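Side-chain contacts in Rho GTPase-activating protein 15 (PDB 3BYI), which switches off Rho-type GTPases, RAC1 among them, by stimulating GTP hydrolysis so that they pass into the inactive GDP-bound state: residues T8-E11 with K16-I19; Q18-H23 with P36-Q41; C28-S33 with N74-L79. All coordinates share one frame; numbering follows the deposited sequence.

How the contacts relate
From the N terminus, contact 1 comes first. It closes the short connection after helix 6-12 and joins that helix to the loop behind it. Contact 2 starts on that same loop, sharing Gln18 and Ile19, and closes around helix 24-31 to reach the start of helix 37-49. Contact 3 crosses contact 2 along the chain: it opens on helix 24-31 and closes across 40 intervening residues, where helix 63-74 runs into its following loop. None is nested in another. Contacts 2 and 3 lie close, with centres about 7 Å apart. Asn74 joins the backbone of Ile19 and Phe20 to helix 63-74. Lys16 of contact 1 pairs with Glu76 of contact 3.

Contact 1: residues T8-E11 with K16-I19; sequences TLQE and KDQI
Gln10 meets Asp17 where the chain after helix 6-12 returns beside it, in the loop between helix 6-12 and helix 24-31. The chain is the RhoGAP part of the protein, and this is a small helix-to-loop contact at its surface. It buries 111 Å² in all, and Gln10 supplies the largest share. The nearest CA atoms are those of Gln10 and Lys16, 5.7 Å apart. The Gln10 side chain spans the distance between the two segments. Its CG lies beside the backbone N, opposite the carbonyl carbon (chi1 -84°), and the chain then runs on extended, so the amide is carried across to the loop. The amide nitrogen does the touching. Gln10 NE2 stands 2.9 Å from Asp17 OD2, a close polar approach. The carboxylate is turned strongly against the amide, with 72° between the two planes, so the groups do not lie flat on each other. Asp17 has a left-handed helical backbone conformation, and its CB points at helix 6-12. Lys16 takes part through its backbone: its O lies 4.4 Å from Gln10 NE2. Its CB points away from the helix, and its ammonium group is paired with Glu76. The Lys16 backbone N is bound as well, by Gln75 OE1. Asp17 also touches Asn74, so the loop that receives Gln10 rests on the end of helix 63-74. The contact therefore joins helix 6-12 to a loop that is itself fastened to the end of helix 63-74. The predicted arginine finger, Arg58, lies elsewhere. Besides the oxygen, the Gln10 amide reaches the aliphatic part of the aspartate: Gln10 NE2 is 3.4 Å from Asp17 CB.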
loop_
_atom_site.group_PDB
_atom_site.type_symbol
_atom_site.label_atom_id
_atom_site.label_comp_id
_atom_site.label_asym_id
_atom_site.label_seq_id
_atom_site.Cartn_x
_atom_site.Cartn_y
_atom_site.Cartn_z
ATOM N N THR A 8 -2.247 -18.974 22.996
ATOM C CA THR A 8 -1.183 -19.881 23.437
ATOM C C THR A 8 0.075 -19.736 22.560
ATOM O O THR A 8 1.159 -19.451 23.070
ATOM C CB THR A 8 -1.642 -21.367 23.447
ATOM O OG1 THR A 8 -2.676 -21.555 24.422
ATOM C CG2 THR A 8 -0.470 -22.284 23.775
ATOM N N LEU A 9 -0.062 -19.904 21.247
ATOM C CA LEU A 9 1.104 -19.877 20.371
ATOM C C LEU A 9 1.855 -18.550 20.465
ATOM O O LEU A 9 3.089 -18.531 20.406
ATOM C CB LEU A 9 0.711 -20.201 18.931
ATOM C CG LEU A 9 0.332 -21.671 18.714
ATOM C CD1 LEU A 9 -0.449 -21.872 17.401
ATOM C CD2 LEU A 9 1.575 -22.571 18.788
ATOM N N GLN A 10 1.116 -17.459 20.659
ATOM C CA GLN A 10 1.714 -16.120 20.818
ATOM C C GLN A 10 2.382 -15.968 22.172
ATOM O O GLN A 10 3.482 -15.414 22.260
ATOM C CB GLN A 10 0.661 -15.015 20.644
ATOM C CG GLN A 10 0.407 -14.624 19.200
ATOM C CD GLN A 10 -0.846 -13.782 18.996
ATOM O OE1 GLN A 10 -1.767 -13.804 19.806
ATOM N NE2 GLN A 10 -0.885 -13.047 17.883
ATOM N N GLU A 11 1.703 -16.446 23.221
ATOM C CA GLU A 11 2.276 -16.500 24.572
ATOM C C GLU A 11 3.535 -17.359 24.546
ATOM O O GLU A 11 4.647 -16.840 24.717
ATOM C CB GLU A 11 1.282 -17.089 25.578
ATOM C CG GLU A 11 0.038 -16.239 25.837
ATOM C CD GLU A 11 0.301 -15.034 26.715
ATOM O OE1 GLU A 11 1.400 -14.932 27.314
ATOM O OE2 GLU A 11 -0.616 -14.190 26.801
ATOM N N LYS A 16 4.615 -15.123 16.329
ATOM C CA LYS A 16 4.836 -13.736 16.710
ATOM C C LYS A 16 3.698 -12.797 16.325
ATOM O O LYS A 16 3.328 -11.953 17.131
ATOM C CB LYS A 16 6.149 -13.223 16.094
ATOM C CG LYS A 16 7.398 -13.397 16.957
ATOM C CD LYS A 16 8.625 -12.746 16.289
ATOM C CE LYS A 16 9.582 -12.174 17.308
ATOM N NZ LYS A 16 10.996 -12.327 16.874
ATOM N N ASP A 17 3.170 -12.929 15.101
ATOM C CA ASP A 17 2.195 -11.956 14.520
ATOM C C ASP A 17 2.685 -10.512 14.617
ATOM O O ASP A 17 1.914 -9.579 14.887
ATOM C CB ASP A 17 0.824 -12.053 15.178
ATOM C CG ASP A 17 -0.157 -12.884 14.395
ATOM O OD1 ASP A 17 -0.076 -12.910 13.165
ATOM O OD2 ASP A 17 -1.050 -13.478 15.032
ATOM N N GLN A 18 3.973 -10.343 14.366
ATOM C CA GLN A 18 4.677 -9.126 14.699
ATOM C C GLN A 18 4.338 -7.933 13.783
ATOM O O GLN A 18 4.181 -6.832 14.285
ATOM C CB GLN A 18 6.181 -9.410 14.686
ATOM C CG GLN A 18 7.000 -8.354 15.401
ATOM C CD GLN A 18 6.625 -8.218 16.863
ATOM O OE1 GLN A 18 6.686 -9.182 17.612
ATOM N NE2 GLN A 18 6.228 -7.016 17.271
ATOM N N ILE A 19 4.218 -8.157 12.466
ATOM C CA ILE A 19 4.207 -7.057 11.474
ATOM C C ILE A 19 2.822 -6.771 10.920
ATOM O O ILE A 19 2.355 -5.627 10.915
ATOM C CB ILE A 19 5.163 -7.336 10.276
ATOM C CG1 ILE A 19 6.590 -7.674 10.745
ATOM C CG2 ILE A 19 5.211 -6.140 9.334
ATOM C CD1 ILE A 19 7.270 -6.579 11.507
#

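Contact 2: residues Q18-H23 with P36-Q41; sequences QIFGSH and PWFVKQ
Phe20, on the type II beta turn from Ile19 to Ser22, packs against Phe38 in the first turn of helix 37-49. Both rings are buried. The closest atoms are Phe20 CZ and Phe38 CE2, at 3.7 Å. Phe20 CZ also comes within 4.1 Å of Phe38 CZ. The far end of the Phe20 ring thus does the touching, and its CE1 lies over one face of Phe38. The ring planes are 59° apart and the centroids 5.5 Å apart, an oblique arrangement. Phe38 is aimed at the turn by its first torsion: CG is anti to the backbone N (chi1 179°), which sends the ring off the helix toward Phe20. The two side chains cross at about a right angle. This pair belongs to the hydrophobic interior of the all-helical RhoGAP domain. Helix 63-74 packs against both rings: Val73 touches Phe20 and Phe38, Arg70 touches Phe20, and Leu69 touches Phe38. Ile19 and Pro36 both lean on Phe99 of helix 89-102. The turn that presents Phe20 is held in several ways. Ser22 N makes a weak bond to Ile19 O, and Gly21 takes the positive phi at the third position. Ser22 OG donates to Gln18 O at 3.1 Å; the hydroxyl sits above the carbonyl plane, 43° out of it. Asn74 OD1 accepts from the backbone N of both Ile19 and Phe20. Across the contact, Pro36 is the N-cap residue of helix 37-49, and its O accepts from Lys40 N at 3.2 Å.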
loop_
_atom_site.group_PDB
_atom_site.type_symbol
_atom_site.label_atom_id
_atom_site.label_comp_id
_atom_site.label_asym_id
_atom_site.label_seq_id
_atom_site.Cartn_x
_atom_site.Cartn_y
_atom_site.Cartn_z
ATOM N N GLN A 18 3.973 -10.343 14.366
ATOM C CA GLN A 18 4.677 -9.126 14.699
ATOM C C GLN A 18 4.338 -7.933 13.783
ATOM O O GLN A 18 4.181 -6.832 14.285
ATOM C CB GLN A 18 6.181 -9.410 14.686
ATOM C CG GLN A 18 7.000 -8.354 15.401
ATOM C CD GLN A 18 6.625 -8.218 16.863
ATOM O OE1 GLN A 18 6.686 -9.182 17.612
ATOM N NE2 GLN A 18 6.228 -7.016 17.271
ATOM N N ILE A 19 4.218 -8.157 12.466
ATOM C CA ILE A 19 4.207 -7.057 11.474
ATOM C C ILE A 19 2.822 -6.771 10.920
ATOM O O ILE A 19 2.355 -5.627 10.915
ATOM C CB ILE A 19 5.163 -7.336 10.276
ATOM C CG1 ILE A 19 6.590 -7.674 10.745
ATOM C CG2 ILE A 19 5.211 -6.140 9.334
ATOM C CD1 ILE A 19 7.270 -6.579 11.507
ATOM N N PHE A 20 2.184 -7.806 10.391
ATOM C CA PHE A 20 0.904 -7.628 9.719
ATOM C C PHE A 20 -0.134 -7.396 10.813
ATOM O O PHE A 20 -0.106 -8.087 11.837
ATOM C CB PHE A 20 0.543 -8.836 8.871
ATOM C CG PHE A 20 1.243 -8.890 7.532
ATOM C CD1 PHE A 20 2.625 -9.029 7.449
ATOM C CD2 PHE A 20 0.516 -8.851 6.351
ATOM C CE1 PHE A 20 3.273 -9.095 6.183
ATOM C CE2 PHE A 20 1.178 -8.944 5.094
ATOM C CZ PHE A 20 2.543 -9.062 5.037
ATOM N N GLY A 21 -1.001 -6.402 10.596
ATOM C CA GLY A 21 -2.056 -6.050 11.531
ATOM C C GLY A 21 -1.654 -5.053 12.603
ATOM O O GLY A 21 -2.475 -4.723 13.457
ATOM N N SER A 22 -0.384 -4.632 12.617
ATOM C CA SER A 22 0.086 -3.593 13.539
ATOM C C SER A 22 -0.027 -2.252 12.831
ATOM O O SER A 22 0.148 -2.172 11.610
ATOM C CB SER A 22 1.547 -3.827 13.975
ATOM O OG SER A 22 1.722 -5.058 14.657
ATOM N N HIS A 23 -0.277 -1.195 13.608
ATOM C CA HIS A 23 -0.299 0.166 13.085
ATOM C C HIS A 23 0.997 0.459 12.363
ATOM O O HIS A 23 2.065 0.047 12.817
ATOM C CB HIS A 23 -0.480 1.217 14.213
ATOM C CG HIS A 23 -1.083 2.510 13.725
ATOM N ND1 HIS A 23 -0.330 3.548 13.210
ATOM C CD2 HIS A 23 -2.375 2.900 13.621
ATOM C CE1 HIS A 23 -1.132 4.532 12.850
ATOM N NE2 HIS A 23 -2.377 4.165 13.089
ATOM N N PRO A 36 8.231 1.078 6.264
ATOM C CA PRO A 36 8.547 -0.294 6.624
ATOM C C PRO A 36 9.471 -1.007 5.640
ATOM O O PRO A 36 9.293 -0.941 4.430
ATOM C CB PRO A 36 7.179 -0.986 6.642
ATOM C CG PRO A 36 6.200 0.105 6.825
ATOM C CD PRO A 36 6.781 1.291 6.129
ATOM N N TRP A 37 10.449 -1.701 6.182
ATOM C CA TRP A 37 11.350 -2.539 5.390
ATOM C C TRP A 37 10.613 -3.467 4.428
ATOM O O TRP A 37 11.076 -3.665 3.321
ATOM C CB TRP A 37 12.261 -3.385 6.288
ATOM C CG TRP A 37 13.362 -2.583 6.772
ATOM C CD1 TRP A 37 13.545 -2.109 8.033
ATOM C CD2 TRP A 37 14.420 -2.070 5.987
ATOM N NE1 TRP A 37 14.665 -1.338 8.080
ATOM C CE2 TRP A 37 15.233 -1.305 6.837
ATOM C CE3 TRP A 37 14.767 -2.192 4.639
ATOM C CZ2 TRP A 37 16.405 -0.686 6.394
ATOM C CZ3 TRP A 37 15.897 -1.565 4.188
ATOM C CH2 TRP A 37 16.711 -0.813 5.061
ATOM N N PHE A 38 9.501 -4.063 4.862
ATOM C CA PHE A 38 8.799 -5.020 4.010
ATOM C C PHE A 38 8.244 -4.336 2.752
ATOM O O PHE A 38 8.244 -4.918 1.679
ATOM C CB PHE A 38 7.667 -5.731 4.741
ATOM C CG PHE A 38 6.907 -6.720 3.857
ATOM C CD1 PHE A 38 7.525 -7.866 3.380
ATOM C CD2 PHE A 38 5.579 -6.502 3.513
ATOM C CE1 PHE A 38 6.807 -8.805 2.611
ATOM C CE2 PHE A 38 4.903 -7.398 2.736
ATOM C CZ PHE A 38 5.510 -8.558 2.296
ATOM N N VAL A 39 7.773 -3.095 2.918
ATOM C CA VAL A 39 7.295 -2.301 1.817
ATOM C C VAL A 39 8.439 -2.010 0.806
ATOM O O VAL A 39 8.260 -2.087 -0.403
ATOM C CB VAL A 39 6.629 -0.978 2.314
ATOM C CG1 VAL A 39 6.335 -0.001 1.120
ATOM C CG2 VAL A 39 5.350 -1.281 3.133
ATOM N N LYS A 40 9.615 -1.670 1.315
ATOM C CA LYS A 40 10.729 -1.380 0.443
ATOM C C LYS A 40 11.261 -2.656 -0.236
ATOM O O LYS A 40 11.694 -2.623 -1.390
ATOM C CB LYS A 40 11.800 -0.620 1.195
ATOM C CG LYS A 40 11.353 0.765 1.653
ATOM C CD LYS A 40 12.526 1.599 2.270
ATOM C CE LYS A 40 13.022 1.068 3.572
ATOM N NZ LYS A 40 14.042 1.985 4.216
ATOM N N GLN A 41 11.233 -3.783 0.468
ATOM C CA GLN A 41 11.617 -5.059 -0.134
ATOM C C GLN A 41 10.723 -5.458 -1.302
ATOM O O GLN A 41 11.203 -6.000 -2.293
ATOM C CB GLN A 41 11.497 -6.193 0.854
ATOM C CG GLN A 41 12.734 -6.524 1.519
ATOM C CD GLN A 41 12.672 -7.875 2.153
ATOM O OE1 GLN A 41 11.969 -8.066 3.140
ATOM N NE2 GLN A 41 13.424 -8.834 1.587
#

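Contact 3: residues C28-S33 with N74-L79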
loop_
_atom_site.group_PDB
_atom_site.type_symbol
_atom_site.label_atom_id
_atom_site.label_comp_id
_atom_site.label_asym_id
_atom_site.label_seq_id
_atom_site.Cartn_x
_atom_site.Cartn_y
_atom_site.Cartn_z
ATOM N N CYS A 28 6.947 1.028 12.186
ATOM C CA CYS A 28 8.005 1.961 11.877
ATOM C C CYS A 28 8.796 2.296 13.112
ATOM O O CYS A 28 10.006 2.422 13.051
ATOM C CB CYS A 28 7.432 3.215 11.198
ATOM S SG CYS A 28 7.010 2.987 9.398
ATOM N N GLU A 29 8.130 2.384 14.263
ATOM C CA GLU A 29 8.833 2.722 15.510
ATOM C C GLU A 29 9.814 1.602 15.894
ATOM O O GLU A 29 10.960 1.849 16.365
ATOM C CB GLU A 29 7.814 2.957 16.617
ATOM C CG GLU A 29 8.359 3.598 17.930
ATOM C CD GLU A 29 8.581 5.122 17.810
ATOM O OE1 GLU A 29 8.214 5.713 16.755
ATOM O OE2 GLU A 29 9.125 5.710 18.779
ATOM N N ARG A 30 9.357 0.367 15.711
ATOM C CA ARG A 30 10.164 -0.824 16.004
ATOM C C ARG A 30 11.431 -0.904 15.130
ATOM O O ARG A 30 12.473 -1.283 15.629
ATOM C CB ARG A 30 9.309 -2.062 15.792
ATOM C CG ARG A 30 9.869 -3.351 16.318
ATOM C CD ARG A 30 8.983 -4.528 15.921
ATOM N NE ARG A 30 9.568 -5.818 16.303
ATOM C CZ ARG A 30 9.541 -6.321 17.529
ATOM N NH1 ARG A 30 8.975 -5.637 18.519
ATOM N NH2 ARG A 30 10.093 -7.507 17.780
ATOM N N GLU A 31 11.319 -0.537 13.844
ATOM C CA GLU A 31 12.454 -0.517 12.896
ATOM C C GLU A 31 13.230 0.793 12.882
ATOM O O GLU A 31 14.283 0.891 12.215
ATOM C CB GLU A 31 11.977 -0.720 11.469
ATOM C CG GLU A 31 11.138 -1.918 11.225
ATOM C CD GLU A 31 10.598 -1.956 9.805
ATOM O OE1 GLU A 31 10.622 -0.917 9.094
ATOM O OE2 GLU A 31 10.173 -3.052 9.403
ATOM N N ASN A 32 12.713 1.793 13.597
ATOM C CA ASN A 32 13.313 3.117 13.632
ATOM C C ASN A 32 13.343 3.721 12.218
ATOM O O ASN A 32 14.365 4.231 11.761
ATOM C CB ASN A 32 14.705 3.049 14.256
ATOM C CG ASN A 32 15.055 4.297 15.027
ATOM O OD1 ASN A 32 14.254 4.783 15.832
ATOM N ND2 ASN A 32 16.275 4.812 14.816
ATOM N N SER A 33 12.192 3.639 11.552
ATOM C CA SER A 33 12.023 4.011 10.134
ATOM C C SER A 33 10.778 4.896 9.981
ATOM O O SER A 33 10.039 5.103 10.934
ATOM C CB SER A 33 11.875 2.756 9.261
ATOM O OG SER A 33 10.662 2.057 9.507
ATOM N N ASN A 74 5.965 -12.215 9.544
ATOM C CA ASN A 74 5.484 -12.112 10.909
ATOM C C ASN A 74 6.397 -12.825 11.924
ATOM O O ASN A 74 6.569 -12.344 13.056
ATOM C CB ASN A 74 4.028 -12.640 11.035
ATOM C CG ASN A 74 2.971 -11.552 10.845
ATOM O OD1 ASN A 74 3.260 -10.373 10.929
ATOM N ND2 ASN A 74 1.736 -11.961 10.617
ATOM N N GLN A 75 6.970 -13.963 11.509
ATOM C CA GLN A 75 7.957 -14.685 12.313
ATOM C C GLN A 75 9.279 -13.934 12.421
ATOM O O GLN A 75 10.199 -14.403 13.079
ATOM C CB GLN A 75 8.212 -16.099 11.736
ATOM C CG GLN A 75 7.093 -17.132 11.985
ATOM C CD GLN A 75 6.794 -17.353 13.464
ATOM O OE1 GLN A 75 6.167 -16.499 14.115
ATOM N NE2 GLN A 75 7.226 -18.510 14.004
ATOM N N GLU A 76 9.357 -12.765 11.786
ATOM C CA GLU A 76 10.608 -12.037 11.559
ATOM C C GLU A 76 11.806 -12.917 11.170
ATOM O O GLU A 76 12.880 -12.742 11.708
ATOM C CB GLU A 76 10.928 -11.170 12.765
ATOM C CG GLU A 76 9.938 -10.057 12.974
ATOM C CD GLU A 76 10.097 -9.336 14.309
ATOM O OE1 GLU A 76 10.466 -9.950 15.342
ATOM O OE2 GLU A 76 9.834 -8.128 14.334
ATOM N N GLU A 77 11.586 -13.842 10.231
ATOM C CA GLU A 77 12.646 -14.593 9.600
ATOM C C GLU A 77 13.264 -13.700 8.535
ATOM O O GLU A 77 12.665 -12.695 8.125
ATOM C CB GLU A 77 12.126 -15.908 8.990
ATOM C CG GLU A 77 11.333 -16.799 9.977
ATOM N N LYS A 78 14.467 -14.065 8.095
ATOM C CA LYS A 78 15.110 -13.387 6.974
ATOM C C LYS A 78 14.323 -13.689 5.690
ATOM O O LYS A 78 13.985 -14.825 5.403
ATOM C CB LYS A 78 16.608 -13.726 6.871
ATOM C CG LYS A 78 16.999 -15.160 6.742
ATOM C CD LYS A 78 18.527 -15.260 6.703
ATOM C CE LYS A 78 19.011 -16.530 6.013
ATOM N NZ LYS A 78 19.627 -17.491 6.973
ATOM N N LEU A 79 13.946 -12.639 4.981
ATOM C CA LEU A 79 13.228 -12.784 3.730
ATOM C C LEU A 79 14.198 -12.473 2.587
ATOM O O LEU A 79 14.871 -11.441 2.601
ATOM C CB LEU A 79 11.995 -11.879 3.702
ATOM C CG LEU A 79 11.083 -12.015 2.487
ATOM C CD1 LEU A 79 10.547 -13.450 2.397
ATOM C CD2 LEU A 79 9.964 -10.995 2.586
#
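A salt bridge between Arg30 and Glu76 links two helix ends of the RhoGAP domain, each closed by a Schellman motif. Arg30 sits in the last turn of helix 24-31, and Glu76 is the positive-phi residue that ends helix 63-74. The two side chains reach out from opposite directions. Arg30 NE donates to Glu76 OE2 at 3.0 Å, with an N-H...O angle of 144°. The oxygen uses its syn lone pair, and it lies at the edge of the guanidinium, 23° out of plane. Arg30 NH2 adds a weak bond to Glu76 OE1 at 3.5 Å. The planes of the two groups are only 28° apart, so the carboxylate meets the NE and NH2 side of the guanidinium edge-on but somewhat tilted. Arg30 gets there by an extended chain from CG to NE. Glu76 OE1 also forms a salt bridge with Lys16 NZ, so one carboxylate serves two positive charges. Gln18 packs against both Arg30 and Glu76. A leucine in place of Glu76 would probably leave Arg30 and Lys16 without their shared counter-charge and the guanidinium freer to turn. The surface position suggests that solvent moderates these charges. In the Schellman motif behind Arg30, Ser33 N bonds to Cys28 O at 2.9 Å, while Asn32 N to Glu29 O is weak. Glu31 OE1, which also accepts from Trp37 N, is met on its anti side by Ser33 OG at 3.0 Å.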